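Local coordinates for uncharacterized protein (Bacteroides eggerthii, PDB 4GDZ) that is of unknown function, belongs to the DUF4251 family, and binds a magnesium ion in the crystal at the turn of a beta hairpin, at residues Gly78-Ala83 / Phe120-Ile125; Thr143-Pro148 / Ser152-Leu157. All coordinates share one frame; numbering follows the deposited sequence.

Contact 1. Residues Gly78-Ala83 / Phe120-Ile125; sequences GTVQVA and FSIQGI
In I122 the first torsion sets CG1 beside the backbone N (chi1 -61°), and the second runs the arm straight out, which delivers CD1 to the backbone of G78-A83. V80 answers from the other strand: its chi1 of 52° tucks CG1 between its own N and carbonyl carbon, and V80 CG1 ends up 4.0 Å from I122 CD1. The two side chains slant across one another, with the isoleucine methyl also lying 4.0 Å from V80 CB. That methyl reaches past the side chain to the main chain, where I122 CD1 sits 3.9 Å from T79 N. The other branch works separately, I122 CG2 coming to 3.7 Å from G78 O. One residue thus touches the opposing strand with both forks, and G78, having no side chain, lets it come in close to the backbone.

The strands themselves run at 88° to each other, their short axes 7.3 Å apart, so this is orthogonal packing of two distant parts of one strongly curved sheet, not pairing of neighbours. V80 continues onto I146, and nearby F120 turns its ring to V73, V103, I106 and I131. On the other side of its strand T79 hydrogen-bonds D100.

No hydrogen bond crosses between the segments. The backbone of G78, T79 and V80 bonds instead to G101, L72 and V99 in the adjoining strands, leaving the meeting to the methyls of I122 against buried backbone and V80. Its stability should therefore come from close fit and exclusion of water.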
loop_
_atom_site.group_PDB
_atom_site.type_symbol
_atom_site.label_atom_id
_atom_site.label_comp_id
_atom_site.label_asym_id
_atom_site.label_seq_id
_atom_site.Cartn_x
_atom_site.Cartn_y
_atom_site.Cartn_z
ATOM N N GLY A 78 9.998 -2.543 -27.632
ATOM C CA GLY A 78 9.832 -2.956 -26.266
ATOM C C GLY A 78 9.177 -4.301 -26.170
ATOM O O GLY A 78 8.558 -4.792 -27.131
ATOM N N THR A 79 9.317 -4.885 -24.983
ATOM C CA THR A 79 8.763 -6.172 -24.630
ATOM C C THR A 79 8.320 -6.126 -23.168
ATOM O O THR A 79 9.069 -5.704 -22.280
ATOM C CB THR A 79 9.826 -7.300 -24.760
ATOM O OG1 THR A 79 10.360 -7.298 -26.079
ATOM C CG2 THR A 79 9.211 -8.687 -24.492
ATOM N N VAL A 80 7.108 -6.561 -22.940
ATOM C CA VAL A 80 6.631 -6.819 -21.588
ATOM C C VAL A 80 6.273 -8.286 -21.492
ATOM O O VAL A 80 5.569 -8.845 -22.341
ATOM C CB VAL A 80 5.473 -5.905 -21.148
ATOM C CG1 VAL A 80 4.334 -5.899 -22.143
ATOM C CG2 VAL A 80 4.957 -6.330 -19.750
ATOM N N GLN A 81 6.795 -8.921 -20.452
ATOM C CA GLN A 81 6.424 -10.277 -20.134
ATOM C C GLN A 81 6.090 -10.336 -18.637
ATOM O O GLN A 81 6.893 -9.923 -17.821
ATOM C CB GLN A 81 7.547 -11.257 -20.460
ATOM C CG GLN A 81 7.160 -12.727 -20.184
ATOM C CD GLN A 81 8.085 -13.709 -20.861
ATOM O OE1 GLN A 81 9.220 -13.901 -20.428
ATOM N NE2 GLN A 81 7.606 -14.334 -21.946
ATOM N N VAL A 82 4.916 -10.865 -18.313
ATOM C CA VAL A 82 4.469 -11.081 -16.925
ATOM C C VAL A 82 3.911 -12.493 -16.864
ATOM O O VAL A 82 3.170 -12.900 -17.747
ATOM C CB VAL A 82 3.386 -10.055 -16.493
ATOM C CG1 VAL A 82 2.841 -10.391 -15.082
ATOM C CG2 VAL A 82 3.952 -8.631 -16.541
ATOM N N ALA A 83 4.287 -13.242 -15.831
ATOM C CA ALA A 83 3.789 -14.589 -15.619
ATOM C C ALA A 83 4.048 -14.971 -14.177
ATOM O O ALA A 83 5.200 -15.173 -13.773
ATOM C CB ALA A 83 4.414 -15.629 -16.564
ATOM N N PHE A 120 3.607 4.772 -21.181
ATOM C CA PHE A 120 3.843 4.434 -22.576
ATOM C C PHE A 120 3.041 3.185 -22.910
ATOM O O PHE A 120 2.515 2.513 -22.011
ATOM C CB PHE A 120 5.347 4.248 -22.889
ATOM C CG PHE A 120 6.033 3.193 -22.066
ATOM C CD1 PHE A 120 6.591 3.509 -20.847
ATOM C CD2 PHE A 120 6.144 1.884 -22.534
ATOM C CE1 PHE A 120 7.217 2.542 -20.077
ATOM C CE2 PHE A 120 6.789 0.924 -21.777
ATOM C CZ PHE A 120 7.310 1.251 -20.545
ATOM N N SER A 121 2.900 2.911 -24.205
ATOM C CA SER A 121 2.281 1.681 -24.685
ATOM C C SER A 121 3.263 0.841 -25.498
ATOM O O SER A 121 4.145 1.377 -26.162
ATOM C CB SER A 121 1.035 1.984 -25.523
ATOM O OG SER A 121 -0.033 2.285 -24.633
ATOM N N ILE A 122 3.107 -0.474 -25.391
ATOM C CA ILE A 122 3.823 -1.452 -26.243
ATOM C C ILE A 122 2.777 -2.076 -27.136
ATOM O O ILE A 122 1.783 -2.614 -26.636
ATOM C CB ILE A 122 4.550 -2.522 -25.409
ATOM C CG1 ILE A 122 5.600 -1.858 -24.512
ATOM C CG2 ILE A 122 5.213 -3.571 -26.319
ATOM C CD1 ILE A 122 6.330 -2.816 -23.604
ATOM N N GLN A 123 2.969 -1.964 -28.449
ATOM C CA GLN A 123 2.001 -2.468 -29.443
ATOM C C GLN A 123 2.551 -3.718 -30.137
ATOM O O GLN A 123 3.571 -3.660 -30.824
ATOM C CB GLN A 123 1.710 -1.399 -30.508
ATOM C CG GLN A 123 0.772 -1.857 -31.642
ATOM C CD GLN A 123 -0.666 -2.022 -31.187
ATOM O OE1 GLN A 123 -1.258 -1.074 -30.695
ATOM N NE2 GLN A 123 -1.224 -3.229 -31.329
ATOM N N GLY A 124 1.875 -4.841 -29.965
ATOM C CA GLY A 124 2.208 -6.075 -30.671
ATOM C C GLY A 124 1.228 -6.312 -31.808
ATOM O O GLY A 124 0.490 -5.415 -32.210
ATOM N N ILE A 125 1.181 -7.548 -32.282
ATOM C CA ILE A 125 0.258 -7.932 -33.352
ATOM C C ILE A 125 -1.037 -8.449 -32.724
ATOM O O ILE A 125 -1.062 -9.533 -32.120
ATOM C CB ILE A 125 0.897 -8.965 -34.293
ATOM C CG1 ILE A 125 2.173 -8.361 -34.911
ATOM C CG2 ILE A 125 -0.092 -9.353 -35.399
ATOM C CD1 ILE A 125 2.980 -9.337 -35.735
#

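Contact 2. Residues Thr143-Pro148 / Ser152-Leu157; sequences TVTINP and SNTMTL. With MG (magnesium ion), chain B.
T145 and T156 face each other as a non-hydrogen-bonded antiparallel pair, and their side chains slant together until T145 OG1 and T156 OG1 are 2.9 Å apart, a hydrogen bond in which either may donate. Both hydroxyls lie beside their own backbone N (chi1 -59° and -64°); T156 CG2, on the far side from that N, is then left to meet T143 CG2 at 3.7 Å. Farther along, T154 lays its CG2 against the amide of N147, 3.6 Å from N147 CG.

The reverse face is apolar. The methyls I146 CD1 and L157 CD1 meet at 3.9 Å where the two chains slant past one another, while the selenomethionine M155, in one of its two deposited conformers, bends about its CG-SE bond, crosses P148 at about a right angle and puts CE against P148 CG. Backbone bonds in both directions between V144 and L157, and between I146 and M155, keep the ladder regular.

At the turn, magnesium binds N147 OD1, P148 O at 2.5 Å and N153 O at 2.3 Å, with N151 O as a further ligand. The ion thus ties the ends of both segments and probably offsets the repulsion between the oxygens it gathers.

This hairpin sits between strand 128-135, beside 143-148, and strand 46-55, beside 155-157. I146 and M155 face strand 77-85, whereas on the threonine face Q60 of the second subunit hydrogen-bonds T145 OG1.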
loop_
_atom_site.group_PDB
_atom_site.type_symbol
_atom_site.label_atom_id
_atom_site.label_comp_id
_atom_site.label_asym_id
_atom_site.label_seq_id
_atom_site.Cartn_x
_atom_site.Cartn_y
_atom_site.Cartn_z
ATOM N N THR A 143 7.760 0.820 -9.516
ATOM C CA THR A 143 6.504 0.105 -9.552
ATOM C C THR A 143 5.890 0.312 -10.920
ATOM O O THR A 143 5.919 1.436 -11.466
ATOM C CB THR A 143 5.572 0.637 -8.443
ATOM O OG1 THR A 143 6.265 0.463 -7.199
ATOM C CG2 THR A 143 4.218 -0.103 -8.412
ATOM N N VAL A 144 5.358 -0.758 -11.493
ATOM C CA VAL A 144 4.804 -0.684 -12.832
ATOM C C VAL A 144 3.405 -1.288 -12.809
ATOM O O VAL A 144 3.190 -2.321 -12.180
ATOM C CB VAL A 144 5.757 -1.380 -13.851
ATOM C CG1 VAL A 144 5.884 -2.903 -13.608
ATOM C CG2 VAL A 144 5.287 -1.158 -15.266
ATOM N N THR A 145 2.467 -0.648 -13.509
ATOM C CA THR A 145 1.150 -1.210 -13.787
ATOM C C THR A 145 1.017 -1.464 -15.258
ATOM O O THR A 145 1.314 -0.576 -16.089
ATOM C CB THR A 145 0.050 -0.207 -13.312
ATOM O OG1 THR A 145 0.247 -0.009 -11.905
ATOM C CG2 THR A 145 -1.414 -0.728 -13.587
ATOM N N ILE A 146 0.575 -2.670 -15.582
ATOM C CA ILE A 146 0.432 -3.166 -16.935
ATOM C C ILE A 146 -1.026 -3.443 -17.215
ATOM O O ILE A 146 -1.688 -4.242 -16.512
ATOM C CB ILE A 146 1.306 -4.446 -17.142
ATOM C CG1 ILE A 146 2.794 -4.124 -16.840
ATOM C CG2 ILE A 146 1.151 -5.025 -18.562
ATOM C CD1 ILE A 146 3.582 -5.253 -16.229
ATOM N N ASN A 147 -1.526 -2.816 -18.274
ATOM C CA ASN A 147 -2.925 -2.892 -18.645
ATOM C C ASN A 147 -3.080 -3.396 -20.075
ATOM O O ASN A 147 -3.012 -2.594 -21.014
ATOM C CB ASN A 147 -3.573 -1.492 -18.457
ATOM C CG ASN A 147 -5.064 -1.470 -18.755
ATOM O OD1 ASN A 147 -5.677 -2.484 -19.037
ATOM N ND2 ASN A 147 -5.648 -0.281 -18.712
ATOM N N PRO A 148 -3.320 -4.716 -20.258
ATOM C CA PRO A 148 -3.472 -5.244 -21.625
ATOM C C PRO A 148 -4.763 -4.774 -22.271
ATOM O O PRO A 148 -5.701 -4.460 -21.576
ATOM C CB PRO A 148 -3.517 -6.774 -21.406
ATOM C CG PRO A 148 -2.790 -6.980 -20.115
ATOM C CD PRO A 148 -3.246 -5.822 -19.276
ATOM N N SER A 152 -10.372 -5.068 -18.944
ATOM C CA SER A 152 -10.143 -3.889 -18.103
ATOM C C SER A 152 -9.207 -4.184 -16.907
ATOM O O SER A 152 -8.772 -3.259 -16.225
ATOM C CB SER A 152 -11.495 -3.355 -17.592
ATOM O OG SER A 152 -11.950 -4.270 -16.608
ATOM N N ASN A 153 -8.911 -5.462 -16.658
ATOM C CA ASN A 153 -8.014 -5.826 -15.584
ATOM C C ASN A 153 -6.554 -5.359 -15.823
ATOM O O ASN A 153 -6.133 -5.067 -16.946
ATOM C CB ASN A 153 -8.073 -7.333 -15.348
ATOM C CG ASN A 153 -9.504 -7.830 -15.150
ATOM O OD1 ASN A 153 -10.333 -7.146 -14.552
ATOM N ND2 ASN A 153 -9.799 -9.002 -15.672
ATOM N N THR A 154 -5.803 -5.254 -14.743
ATOM C CA THR A 154 -4.440 -4.770 -14.792
ATOM C C THR A 154 -3.640 -5.586 -13.787
ATOM O O THR A 154 -4.217 -6.287 -12.947
ATOM C CB THR A 154 -4.378 -3.260 -14.454
ATOM O OG1 THR A 154 -4.737 -3.100 -13.094
ATOM C CG2 THR A 154 -5.349 -2.426 -15.306
HETATM N N MSE A 155 -2.319 -5.500 -13.897
HETATM C CA MSE A 155 -1.386 -6.148 -12.983
HETATM C C MSE A 155 -0.362 -5.108 -12.564
HETATM O O MSE A 155 0.091 -4.311 -13.388
HETATM C CB MSE A 155 -0.673 -7.313 -13.664
HETATM C CG MSE A 155 -1.564 -8.510 -13.930
HETATM SE SE MSE A 155 -1.011 -9.509 -15.497
HETATM C CE MSE A 155 -1.140 -7.897 -16.672
ATOM N N THR A 156 -0.013 -5.107 -11.281
ATOM C CA THR A 156 0.945 -4.145 -10.708
ATOM C C THR A 156 2.061 -4.952 -10.052
ATOM O O THR A 156 1.804 -5.834 -9.221
ATOM C CB THR A 156 0.248 -3.166 -9.742
ATOM O OG1 THR A 156 -0.705 -2.373 -10.475
ATOM C CG2 THR A 156 1.275 -2.191 -9.037
ATOM N N LEU A 157 3.293 -4.640 -10.443
ATOM C CA LEU A 157 4.515 -5.296 -9.959
ATOM C C LEU A 157 5.553 -4.265 -9.569
ATOM O O LEU A 157 5.477 -3.118 -9.989
ATOM C CB LEU A 157 5.104 -6.187 -11.051
ATOM C CG LEU A 157 4.140 -7.308 -11.497
ATOM C CD1 LEU A 157 3.304 -6.895 -12.707
ATOM C CD2 LEU A 157 4.927 -8.576 -11.789
HETATM MG MG MG B . -6.407 -4.709 -19.222
#

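In the fold
After helix 28-44 and strands 46-55 and 61-74, the chain enters strand 77-85, the first half of contact 1. It then runs through strands 94-100 and 102-110 before strand 116-123 returns and closes a loop of 36 residues. Contact 2 follows in series, neither nested in contact 1 nor crossing it: strand 128-135 leads to 141-148, and the loop 149-154 closes the hairpin with 155-163. That last strand pairs with 46-55, joining the early and late halves of the sheet. The contacts meet inside the curve, where V82 CG2 lies 3.4 Å from I146 CD1, so the central hairpin packs against the strand that contact 1 crosses.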